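Local coordinates for DUF5642 domain-containing protein (Mycobacterium smegmatis, PDB 4TMD), which is of unknown function but is probably a secreted or membrane-attached lipoprotein of the mycobacterial cell envelope, with a DUF5642 domain of the Mog1p/PsbP clan, at residues A[45-56]-A[97-108]. Numbering follows the deposited sequence.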
# COMPACT_ATOMS: atom_id res chain seq x y z
N VAL A 45 -13.32 -17.67 5.73
CA VAL A 45 -14.07 -16.42 5.83
C VAL A 45 -14.97 -16.30 4.61
O VAL A 45 -14.64 -16.75 3.51
CB VAL A 45 -13.15 -15.19 5.93
CG1 VAL A 45 -12.27 -15.27 7.19
CG2 VAL A 45 -12.30 -15.05 4.69
N LYS A 46 -16.14 -15.69 4.81
CA LYS A 46 -17.13 -15.58 3.75
C LYS A 46 -17.21 -14.13 3.28
O LYS A 46 -17.06 -13.21 4.09
CB LYS A 46 -18.49 -16.10 4.24
CG LYS A 46 -19.66 -15.60 3.41
CD LYS A 46 -20.96 -16.30 3.72
CE LYS A 46 -22.09 -15.65 2.92
NZ LYS A 46 -21.60 -15.13 1.59
N PHE A 47 -17.43 -13.92 1.99
CA PHE A 47 -17.37 -12.57 1.41
C PHE A 47 -18.71 -12.03 0.96
O PHE A 47 -19.59 -12.78 0.54
CB PHE A 47 -16.40 -12.56 0.23
CG PHE A 47 -14.99 -12.85 0.60
CD1 PHE A 47 -14.20 -11.88 1.20
CD2 PHE A 47 -14.43 -14.09 0.36
CE1 PHE A 47 -12.90 -12.14 1.55
CE2 PHE A 47 -13.13 -14.35 0.70
CZ PHE A 47 -12.36 -13.37 1.30
N GLU A 48 -18.85 -10.71 1.02
CA GLU A 48 -20.04 -10.03 0.56
C GLU A 48 -19.66 -8.68 -0.02
O GLU A 48 -19.09 -7.85 0.68
CB GLU A 48 -21.04 -9.84 1.70
CG GLU A 48 -22.24 -8.97 1.35
CD GLU A 48 -23.17 -8.76 2.53
OE1 GLU A 48 -22.88 -7.89 3.38
OE2 GLU A 48 -24.20 -9.47 2.62
N PRO A 49 -19.93 -8.45 -1.31
CA PRO A 49 -20.46 -9.40 -2.30
C PRO A 49 -19.51 -10.56 -2.56
O PRO A 49 -18.31 -10.34 -2.71
CB PRO A 49 -20.61 -8.54 -3.56
CG PRO A 49 -20.69 -7.14 -3.07
CD PRO A 49 -19.79 -7.10 -1.87
N ALA A 50 -20.05 -11.78 -2.61
CA ALA A 50 -19.25 -12.99 -2.77
C ALA A 50 -18.38 -12.95 -4.03
O ALA A 50 -17.28 -13.50 -4.04
CB ALA A 50 -20.14 -14.21 -2.80
N ASP A 51 -18.87 -12.29 -5.08
CA ASP A 51 -18.12 -12.22 -6.33
C ASP A 51 -16.94 -11.26 -6.22
O ASP A 51 -16.07 -11.23 -7.09
CB ASP A 51 -19.04 -11.81 -7.49
CG ASP A 51 -19.86 -10.56 -7.19
OD1 ASP A 51 -19.44 -9.75 -6.34
OD2 ASP A 51 -20.93 -10.38 -7.81
N CYS A 52 -16.91 -10.49 -5.14
CA CYS A 52 -15.86 -9.50 -4.93
C CYS A 52 -14.72 -10.04 -4.08
O CYS A 52 -13.89 -9.27 -3.60
CB CYS A 52 -16.44 -8.25 -4.28
SG CYS A 52 -17.49 -7.23 -5.35
N ALA A 53 -14.66 -11.36 -3.92
CA ALA A 53 -13.71 -11.98 -3.00
C ALA A 53 -12.25 -11.65 -3.32
O ALA A 53 -11.44 -11.41 -2.43
CB ALA A 53 -13.92 -13.47 -2.98
N LYS A 54 -11.91 -11.67 -4.61
CA LYS A 54 -10.55 -11.40 -5.06
C LYS A 54 -10.07 -10.01 -4.61
O LYS A 54 -8.93 -9.83 -4.21
CB LYS A 54 -10.46 -11.51 -6.58
CG LYS A 54 -9.11 -11.10 -7.16
CD LYS A 54 -9.03 -11.33 -8.67
CE LYS A 54 -9.57 -10.14 -9.46
NZ LYS A 54 -9.32 -10.27 -10.93
N PHE A 55 -10.96 -9.02 -4.66
CA PHE A 55 -10.52 -7.67 -4.36
C PHE A 55 -10.29 -7.44 -2.86
O PHE A 55 -9.59 -6.50 -2.48
CB PHE A 55 -11.52 -6.67 -4.94
CG PHE A 55 -11.58 -6.72 -6.44
CD1 PHE A 55 -10.46 -6.39 -7.20
CD2 PHE A 55 -12.75 -7.10 -7.10
CE1 PHE A 55 -10.50 -6.44 -8.58
CE2 PHE A 55 -12.80 -7.14 -8.49
CZ PHE A 55 -11.67 -6.81 -9.23
N ALA A 56 -10.83 -8.32 -2.02
CA ALA A 56 -10.59 -8.28 -0.59
C ALA A 56 -9.12 -8.50 -0.26
O ALA A 56 -8.61 -7.99 0.75
CB ALA A 56 -11.45 -9.31 0.14
N PRO A 97 -10.82 -2.58 -8.65
CA PRO A 97 -12.25 -2.89 -8.52
C PRO A 97 -13.17 -1.91 -9.26
O PRO A 97 -12.95 -0.69 -9.18
CB PRO A 97 -12.49 -2.77 -7.00
CG PRO A 97 -11.16 -2.85 -6.37
CD PRO A 97 -10.20 -2.25 -7.35
N GLY A 98 -14.18 -2.43 -9.96
CA GLY A 98 -15.25 -1.59 -10.48
C GLY A 98 -16.21 -1.18 -9.37
O GLY A 98 -16.00 -1.56 -8.21
N ASP A 99 -17.25 -0.43 -9.70
CA ASP A 99 -18.20 0.06 -8.68
C ASP A 99 -18.87 -1.07 -7.91
O ASP A 99 -19.23 -0.92 -6.73
CB ASP A 99 -19.28 0.96 -9.30
CG ASP A 99 -18.85 2.42 -9.40
OD1 ASP A 99 -17.66 2.71 -9.18
OD2 ASP A 99 -19.72 3.27 -9.70
N GLU A 100 -19.03 -2.21 -8.57
CA GLU A 100 -19.62 -3.41 -7.98
C GLU A 100 -18.83 -3.88 -6.77
O GLU A 100 -19.38 -4.48 -5.84
CB GLU A 100 -19.70 -4.53 -9.03
CG GLU A 100 -20.50 -4.19 -10.29
CD GLU A 100 -19.70 -3.36 -11.30
OE1 GLU A 100 -18.66 -2.78 -10.91
OE2 GLU A 100 -20.11 -3.30 -12.48
N CYS A 101 -17.53 -3.61 -6.78
CA CYS A 101 -16.67 -4.12 -5.73
C CYS A 101 -15.96 -3.02 -4.96
O CYS A 101 -14.90 -3.24 -4.38
CB CYS A 101 -15.66 -5.09 -6.31
SG CYS A 101 -16.44 -6.57 -6.98
N LYS A 102 -16.54 -1.83 -4.93
CA LYS A 102 -15.91 -0.75 -4.18
C LYS A 102 -16.08 -0.92 -2.67
O LYS A 102 -15.43 -0.22 -1.88
CB LYS A 102 -16.43 0.59 -4.66
CG LYS A 102 -15.73 1.03 -5.96
CD LYS A 102 -15.88 2.52 -6.24
CE LYS A 102 -14.87 3.01 -7.26
NZ LYS A 102 -14.97 2.26 -8.53
N ARG A 103 -16.93 -1.85 -2.25
CA ARG A 103 -16.91 -2.27 -0.86
C ARG A 103 -17.04 -3.78 -0.76
O ARG A 103 -17.98 -4.37 -1.31
CB ARG A 103 -18.02 -1.59 -0.05
CG ARG A 103 -18.20 -2.22 1.35
CD ARG A 103 -19.06 -1.34 2.25
NE ARG A 103 -18.38 -0.09 2.55
CZ ARG A 103 -18.97 0.99 3.04
NH1 ARG A 103 -20.28 0.98 3.30
NH2 ARG A 103 -18.26 2.08 3.28
N VAL A 104 -16.10 -4.41 -0.08
CA VAL A 104 -16.19 -5.83 0.22
C VAL A 104 -16.08 -6.09 1.72
O VAL A 104 -15.11 -5.67 2.36
CB VAL A 104 -15.09 -6.64 -0.47
CG1 VAL A 104 -15.42 -8.12 -0.37
CG2 VAL A 104 -14.95 -6.20 -1.92
N LYS A 105 -17.06 -6.79 2.27
CA LYS A 105 -17.01 -7.21 3.67
C LYS A 105 -16.69 -8.70 3.75
O LYS A 105 -16.96 -9.45 2.81
CB LYS A 105 -18.34 -6.94 4.37
CG LYS A 105 -18.79 -5.49 4.37
CD LYS A 105 -19.99 -5.36 5.28
CE LYS A 105 -20.68 -4.04 5.09
NZ LYS A 105 -21.87 -3.96 5.97
N PHE A 106 -16.09 -9.12 4.85
CA PHE A 106 -15.85 -10.55 5.05
C PHE A 106 -15.99 -10.92 6.52
O PHE A 106 -15.81 -10.09 7.40
CB PHE A 106 -14.48 -10.96 4.51
CG PHE A 106 -13.32 -10.32 5.22
CD1 PHE A 106 -12.72 -10.94 6.31
CD2 PHE A 106 -12.82 -9.10 4.79
CE1 PHE A 106 -11.66 -10.36 6.97
CE2 PHE A 106 -11.74 -8.50 5.44
CZ PHE A 106 -11.16 -9.14 6.53
N LEU A 107 -16.33 -12.18 6.77
CA LEU A 107 -16.61 -12.61 8.13
C LEU A 107 -16.24 -14.08 8.28
O LEU A 107 -16.58 -14.90 7.42
CB LEU A 107 -18.08 -12.37 8.46
CG LEU A 107 -18.63 -13.01 9.73
CD1 LEU A 107 -18.15 -12.24 10.95
CD2 LEU A 107 -20.14 -13.03 9.67
N GLY A 108 -15.51 -14.39 9.35
CA GLY A 108 -15.09 -15.74 9.65
C GLY A 108 -14.96 -15.81 11.15
O GLY A 108 -15.27 -14.83 11.82
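Cys52 and Cys101 are joined by a disulfide, SG to SG 2.0 Å, with a chi3 of -85°. Beside it, Val104 CG2 presses on Cys52 CB at 3.5 Å, a tight fit, while Val104 CG1 faces the methyl of Ala56. Near Cys101, Phe55 and Pro97 run past one another head to tail. Pro97 CA sits over the centre of the Phe55 ring, 4.0 Å from its centroid, a CH-pi contact. The same ring meets Cys101 obliquely, with CD2 3.6 Å from Cys101 CB. Phe55 CG is anti to the carbonyl carbon (chi1 -65°), which carries the ring toward Pro97, with the proline over its face and the cystine obliquely beside it.

Further along, Phe47 and Phe106 are neighbours across the strand pair on the same face of the sheet. Phe47 CD1 comes 3.4 Å from Phe106 CB, so ring meets stem and the two rings do not stack. Leu41 packs against both. Glu48 and Lys105 project from the opposite face of the sheet; their charged ends, OE1 and NZ, stay 4.8 Å apart.

Four backbone hydrogen bonds join Lys46 to Leu107 and Glu48 to Lys105. A cis peptide before Pro49 follows the short strand, and the chain turns toward Cys52. This is an antiparallel edge-strand pairing, with 46-48 outermost on the large sheet and a disulfide tying the turn after strand 46-48 to the turn just before strand 103-107.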